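Local atomic coordinates of bifunctional endomannanase/endoglucanase (Caldanaerobius polysaccharolyticus, PDB entry 3W0K), a protein that probably hydrolyses internal beta-1,4 linkages of mannan and cellulose-type polysaccharides, as a bifunctional endomannanase/endoglucanase of glycoside hydrolase family 5. Residues 39-44 with 77-82; 129-134 with 168-173. One frame throughout, in Å; residues are numbered along the deposited sequence.

Contact 1 (39-44 with 77-82); sequences VRIPVD and IHMCLN
Over one face of the Arg-40 guanidinium lies the side-chain amide of Asn-82; a plane angle of 26° and the position of Asn-82 OD1 above that face mark the pair as stacked. Arg-40 NH2 is 3.3 Å from Asn-82 OD1, but the angle is too poor for a hydrogen bond. The guanidinium N-H groups are used elsewhere: NH1 forms a salt bridge with Glu-258 and NH2 bonds to Asn-136. Asn-82 ND2 is held by the Asp-133 carbonyl. Arg-40 reaches this position with CG anti to its backbone N (chi1 179°) and the chain extended to NE. Strands 39-44 and 78-82, paired from Val-39 to Val-43, are parallel neighbours in the (beta/alpha)8 barrel, the beta strands of a beta-alpha-beta unit whose helix is 62-74. Their alternating ladder runs from Val-39 N to His-78 O (2.9 Å) through to Val-43 N to Asn-82 O (2.8 Å); in its middle, Ile-41 N donates to Cys-80 O with an N-H...O angle of 172°. Val-39, Ile-41 and Met-79 share the sheet face opposite Arg-40. Val-39 CG2 meets Ile-77 CG2, just ahead of the strand, at 3.6 Å. The Ile-41 and Met-79 side chains cross, Ile-41 CG1 4.0 Å from Met-79 CG, and both residues touch Tyr-68 of helix 62-74.

Contact 2 (129-134 with 168-173); sequences FLSFDL and DREIVI
Strands 130-133 and 170-174 are neighbours in the parallel barrel sheet, joined by helix 148-165 in a beta-alpha-beta crossover, and Phe-132 meets Arg-169, the residue before Glu-170. Arg-169 CD sits over the centre of the Phe-132 ring, 3.6 Å from its centroid and 1° off the normal, a CH-pi contact. Bends at chi2 (63°) and chi3 (57°) fold the arginine chain across that face. The guanidinium then passes on towards Leu-130, whose CD2 covers one of its faces at 3.8 Å. Arg-169 CZ is too far from the phenyl ring for more than a weak cation-pi attraction. Arg-169 NH1 makes a weak, bent bond to Leu-130 O, while NH2 bonds to the Val-125 carbonyl. Replacing Phe-132 by an alanine is likely to leave Arg-169 CG and CD without the ring face they lie on and to open a gap beside Trp-115. The backbone is paired by Phe-132 N to Glu-170 O, by Val-172 N to Phe-132 O (2.7 Å) and by Leu-134 N to Val-172 O. On the helix side, Leu-134 CG packs on Ile-171 CG2 at 3.7 Å, and both residues touch Ile-162 of helix 148-165. Towards the barrel interior, one water joins Ser-131 OG (2.8 Å) to Glu-170 OE1 (3.1 Å), donating to the carboxylate, while His-78 also bonds to the serine hydroxyl. Further along, Val-172 CG1 lies 3.8 Å from Asp-133 OD1; the other carboxylate oxygen, OD2, pairs with Arg-40. Ser-131, Asp-133 and Val-172 thus lie on the inner face and Phe-132 and Ile-171 on the outer one, with Ile-171 and the following Leu-134 packed on helix 148-165: the alternation of a parallel strand pair in a TIM barrel.

Contact 1 precedes contact 2 along the chain, and their centres lie about 10 Å apart in the same eight-stranded parallel barrel. Contact 1 pairs the second and third strands, contact 2 the fourth and fifth; the seam between them is strand 78-83 against strand 130-133. Backbone pairing crosses that seam, Leu-81 O lying 2.8 Å from Asp-133 N, a probable hydrogen bond. With the strand order of the barrel, this makes the four consecutive strands one continuous arc of the wall. Helices 62-74 and 148-165 make the crossovers within the two contacts, and helix 105-121 the one between them. Arg-40 and Asn-82 of contact 1 meet Asp-133 of contact 2, so the two contacts share one polar barrel interior.

Contact 1 (39-44 with 77-82)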
loop_
_atom_site.group_PDB
_atom_site.type_symbol
_atom_site.label_atom_id
_atom_site.label_comp_id
_atom_site.label_asym_id
_atom_site.label_seq_id
_atom_site.Cartn_x
_atom_site.Cartn_y
_atom_site.Cartn_z
ATOM N N VAL A 39 6.129 7.305 -3.875
ATOM C CA VAL A 39 4.713 7.375 -4.196
ATOM C C VAL A 39 4.250 5.984 -4.608
ATOM O O VAL A 39 4.909 5.319 -5.406
ATOM C CB VAL A 39 4.443 8.383 -5.347
ATOM C CG1 VAL A 39 3.119 8.100 -6.028
ATOM C CG2 VAL A 39 4.422 9.797 -4.797
ATOM N N ARG A 40 3.177 5.509 -3.980
ATOM C CA ARG A 40 2.611 4.214 -4.333
ATOM C C ARG A 40 1.316 4.515 -5.072
ATOM O O ARG A 40 0.522 5.351 -4.636
ATOM C CB ARG A 40 2.340 3.356 -3.095
ATOM C CG ARG A 40 1.710 1.994 -3.416
ATOM C CD ARG A 40 1.736 1.098 -2.197
ATOM N NE ARG A 40 1.146 -0.227 -2.417
ATOM C CZ ARG A 40 -0.090 -0.571 -2.069
ATOM N NH1 ARG A 40 -0.898 0.316 -1.509
ATOM N NH2 ARG A 40 -0.472 -1.844 -2.146
ATOM N N ILE A 41 1.129 3.857 -6.212
ATOM C CA ILE A 41 -0.052 4.067 -7.034
ATOM C C ILE A 41 -0.871 2.781 -7.174
ATOM O O ILE A 41 -0.592 1.953 -8.043
ATOM C CB ILE A 41 0.344 4.568 -8.451
ATOM C CG1 ILE A 41 1.234 5.813 -8.354
ATOM C CG2 ILE A 41 -0.905 4.896 -9.267
ATOM C CD1 ILE A 41 0.526 7.038 -7.823
ATOM N N PRO A 42 -1.857 2.575 -6.284
ATOM C CA PRO A 42 -2.709 1.377 -6.331
ATOM C C PRO A 42 -3.768 1.578 -7.417
ATOM O O PRO A 42 -4.551 2.523 -7.351
ATOM C CB PRO A 42 -3.322 1.343 -4.930
ATOM C CG PRO A 42 -3.427 2.803 -4.575
ATOM C CD PRO A 42 -2.107 3.357 -5.059
ATOM N N VAL A 43 -3.790 0.695 -8.413
ATOM C CA VAL A 43 -4.735 0.843 -9.519
ATOM C C VAL A 43 -5.751 -0.284 -9.703
ATOM O O VAL A 43 -5.557 -1.401 -9.227
ATOM C CB VAL A 43 -3.994 1.094 -10.866
ATOM C CG1 VAL A 43 -3.015 2.255 -10.722
ATOM C CG2 VAL A 43 -3.262 -0.160 -11.330
ATOM N N ASP A 44 -6.829 0.043 -10.414
ATOM C CA ASP A 44 -7.930 -0.872 -10.720
ATOM C C ASP A 44 -7.766 -1.278 -12.191
ATOM O O ASP A 44 -7.858 -0.432 -13.082
ATOM C CB ASP A 44 -9.253 -0.112 -10.513
ATOM C CG ASP A 44 -10.489 -0.986 -10.650
ATOM O OD1 ASP A 44 -10.457 -2.019 -11.347
ATOM O OD2 ASP A 44 -11.520 -0.610 -10.059
ATOM N N ILE A 77 11.227 11.250 -7.168
ATOM C CA ILE A 77 10.308 10.448 -6.375
ATOM C C ILE A 77 10.184 9.081 -7.031
ATOM O O ILE A 77 9.968 8.989 -8.239
ATOM C CB ILE A 77 8.908 11.109 -6.313
ATOM C CG1 ILE A 77 8.978 12.408 -5.505
ATOM C CG2 ILE A 77 7.888 10.155 -5.704
ATOM C CD1 ILE A 77 7.704 13.224 -5.539
ATOM N N HIS A 78 10.395 8.030 -6.243
ATOM C CA HIS A 78 10.274 6.654 -6.720
ATOM C C HIS A 78 8.790 6.315 -6.816
ATOM O O HIS A 78 8.018 6.633 -5.906
ATOM C CB HIS A 78 10.940 5.693 -5.727
ATOM C CG HIS A 78 10.692 4.244 -6.026
ATOM N ND1 HIS A 78 11.584 3.468 -6.734
ATOM C CD2 HIS A 78 9.643 3.437 -5.728
ATOM C CE1 HIS A 78 11.094 2.247 -6.863
ATOM N NE2 HIS A 78 9.918 2.202 -6.262
ATOM N N MET A 79 8.394 5.675 -7.914
ATOM C CA MET A 79 7.001 5.289 -8.095
ATOM C C MET A 79 6.831 3.782 -7.979
ATOM O O MET A 79 7.523 3.011 -8.648
ATOM C CB MET A 79 6.468 5.750 -9.453
ATOM C CG MET A 79 4.974 5.478 -9.629
ATOM S SD MET A 79 4.310 6.041 -11.206
ATOM C CE MET A 79 3.971 4.482 -12.009
ATOM N N CYS A 80 5.923 3.371 -7.104
ATOM C CA CYS A 80 5.634 1.959 -6.915
ATOM C C CYS A 80 4.243 1.687 -7.476
ATOM O O CYS A 80 3.238 2.132 -6.913
ATOM C CB CYS A 80 5.688 1.593 -5.432
ATOM S SG CYS A 80 5.294 -0.138 -5.112
ATOM N N LEU A 81 4.197 0.995 -8.612
ATOM C CA LEU A 81 2.938 0.659 -9.275
ATOM C C LEU A 81 2.356 -0.606 -8.662
ATOM O O LEU A 81 3.022 -1.639 -8.608
ATOM C CB LEU A 81 3.171 0.451 -10.777
ATOM C CG LEU A 81 1.961 0.036 -11.617
ATOM C CD1 LEU A 81 0.903 1.129 -11.616
ATOM C CD2 LEU A 81 2.416 -0.268 -13.044
ATOM N N ASN A 82 1.101 -0.528 -8.229
ATOM C CA ASN A 82 0.432 -1.660 -7.598
ATOM C C ASN A 82 -0.908 -2.008 -8.233
ATOM O O ASN A 82 -1.672 -1.119 -8.602
ATOM C CB ASN A 82 0.196 -1.343 -6.109
ATOM C CG ASN A 82 -0.795 -2.298 -5.448
ATOM O OD1 ASN A 82 -1.918 -1.916 -5.115
ATOM N ND2 ASN A 82 -0.386 -3.549 -5.273
#

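Contact 2 (129-134 with 168-173)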
loop_
_atom_site.group_PDB
_atom_site.type_symbol
_atom_site.label_atom_id
_atom_site.label_comp_id
_atom_site.label_asym_id
_atom_site.label_seq_id
_atom_site.Cartn_x
_atom_site.Cartn_y
_atom_site.Cartn_z
ATOM N N PHE A 129 13.756 4.437 -9.722
ATOM C CA PHE A 129 12.543 5.194 -10.013
ATOM C C PHE A 129 11.243 4.402 -10.144
ATOM O O PHE A 129 10.162 4.988 -10.076
ATOM C CB PHE A 129 12.751 6.015 -11.291
ATOM C CG PHE A 129 13.763 7.112 -11.146
ATOM C CD1 PHE A 129 13.403 8.329 -10.583
ATOM C CD2 PHE A 129 15.079 6.926 -11.561
ATOM C CE1 PHE A 129 14.336 9.352 -10.433
ATOM C CE2 PHE A 129 16.022 7.945 -11.415
ATOM C CZ PHE A 129 15.647 9.159 -10.850
ATOM N N LEU A 130 11.329 3.086 -10.323
ATOM C CA LEU A 130 10.116 2.293 -10.501
ATOM C C LEU A 130 10.173 0.873 -9.952
ATOM O O LEU A 130 11.128 0.138 -10.199
ATOM C CB LEU A 130 9.758 2.240 -11.995
ATOM C CG LEU A 130 8.571 1.385 -12.449
ATOM C CD1 LEU A 130 7.260 1.964 -11.938
ATOM C CD2 LEU A 130 8.565 1.325 -13.967
ATOM N N SER A 131 9.133 0.500 -9.209
ATOM C CA SER A 131 9.011 -0.849 -8.661
ATOM C C SER A 131 7.586 -1.348 -8.905
ATOM O O SER A 131 6.669 -0.548 -9.115
ATOM C CB SER A 131 9.354 -0.888 -7.166
ATOM O OG SER A 131 8.488 -0.078 -6.395
ATOM N N PHE A 132 7.421 -2.670 -8.909
ATOM C CA PHE A 132 6.124 -3.307 -9.137
ATOM C C PHE A 132 5.650 -4.029 -7.877
ATOM O O PHE A 132 6.313 -4.954 -7.414
ATOM C CB PHE A 132 6.231 -4.359 -10.254
ATOM C CG PHE A 132 6.498 -3.802 -11.633
ATOM C CD1 PHE A 132 6.400 -2.440 -11.906
ATOM C CD2 PHE A 132 6.829 -4.669 -12.673
ATOM C CE1 PHE A 132 6.624 -1.951 -13.195
ATOM C CE2 PHE A 132 7.054 -4.190 -13.963
ATOM C CZ PHE A 132 6.952 -2.828 -14.224
ATOM N N ASP A 133 4.500 -3.612 -7.347
ATOM C CA ASP A 133 3.891 -4.216 -6.153
ATOM C C ASP A 133 2.792 -5.111 -6.735
ATOM O O ASP A 133 1.707 -4.645 -7.081
ATOM C CB ASP A 133 3.315 -3.100 -5.274
ATOM C CG ASP A 133 2.759 -3.598 -3.954
ATOM O OD1 ASP A 133 2.921 -4.790 -3.607
ATOM O OD2 ASP A 133 2.152 -2.768 -3.251
ATOM N N LEU A 134 3.088 -6.407 -6.816
ATOM C CA LEU A 134 2.215 -7.387 -7.466
ATOM C C LEU A 134 0.710 -7.371 -7.253
ATOM O O LEU A 134 -0.057 -7.268 -8.217
ATOM C CB LEU A 134 2.781 -8.799 -7.288
ATOM C CG LEU A 134 4.256 -8.948 -7.682
ATOM C CD1 LEU A 134 4.612 -10.427 -7.731
ATOM C CD2 LEU A 134 4.533 -8.312 -9.046
ATOM N N ASP A 168 16.144 -6.525 -14.004
ATOM C CA ASP A 168 16.481 -5.412 -13.122
ATOM C C ASP A 168 15.299 -4.743 -12.423
ATOM O O ASP A 168 15.496 -3.820 -11.634
ATOM C CB ASP A 168 17.267 -4.349 -13.895
ATOM C CG ASP A 168 18.549 -4.894 -14.508
ATOM O OD1 ASP A 168 19.265 -5.654 -13.824
ATOM O OD2 ASP A 168 18.841 -4.556 -15.675
ATOM N N ARG A 169 14.083 -5.201 -12.709
ATOM C CA ARG A 169 12.886 -4.615 -12.105
ATOM C C ARG A 169 12.648 -5.020 -10.653
ATOM O O ARG A 169 12.464 -6.205 -10.350
ATOM C CB ARG A 169 11.646 -4.960 -12.933
ATOM C CG ARG A 169 10.328 -4.456 -12.328
ATOM C CD ARG A 169 10.266 -2.931 -12.249
ATOM N NE ARG A 169 10.452 -2.317 -13.562
ATOM C CZ ARG A 169 11.317 -1.341 -13.820
ATOM N NH1 ARG A 169 12.076 -0.843 -12.849
ATOM N NH2 ARG A 169 11.473 -0.912 -15.068
ATOM N N GLU A 170 12.625 -4.025 -9.767
ATOM C CA GLU A 170 12.382 -4.260 -8.349
ATOM C C GLU A 170 10.921 -4.644 -8.169
ATOM O O GLU A 170 10.022 -4.007 -8.725
ATOM C CB GLU A 170 12.714 -3.012 -7.529
ATOM C CG GLU A 170 12.516 -3.174 -6.027
ATOM C CD GLU A 170 12.977 -1.953 -5.255
ATOM O OE1 GLU A 170 12.125 -1.260 -4.666
ATOM O OE2 GLU A 170 14.197 -1.680 -5.252
ATOM N N ILE A 171 10.700 -5.702 -7.401
ATOM C CA ILE A 171 9.367 -6.224 -7.148
ATOM C C ILE A 171 9.047 -6.190 -5.662
ATOM O O ILE A 171 9.916 -6.417 -4.820
ATOM C CB ILE A 171 9.245 -7.667 -7.701
ATOM C CG1 ILE A 171 9.388 -7.644 -9.226
ATOM C CG2 ILE A 171 7.910 -8.290 -7.308
ATOM C CD1 ILE A 171 9.613 -9.006 -9.852
ATOM N N VAL A 172 7.794 -5.863 -5.360
ATOM C CA VAL A 172 7.299 -5.776 -3.994
ATOM C C VAL A 172 6.094 -6.700 -3.864
ATOM O O VAL A 172 5.289 -6.812 -4.791
ATOM C CB VAL A 172 6.829 -4.331 -3.665
ATOM C CG1 VAL A 172 6.376 -4.230 -2.213
ATOM C CG2 VAL A 172 7.937 -3.328 -3.959
ATOM N N ILE A 173 6.006 -7.399 -2.736
ATOM C CA ILE A 173 4.878 -8.288 -2.467
ATOM C C ILE A 173 4.278 -7.928 -1.116
ATOM O O ILE A 173 5.006 -7.587 -0.180
ATOM C CB ILE A 173 5.272 -9.791 -2.504
ATOM C CG1 ILE A 173 6.353 -10.113 -1.472
ATOM C CG2 ILE A 173 5.731 -10.178 -3.903
ATOM C CD1 ILE A 173 6.621 -11.616 -1.343
HETATM O O HOH W 1 9.501 0.029 -3.753
#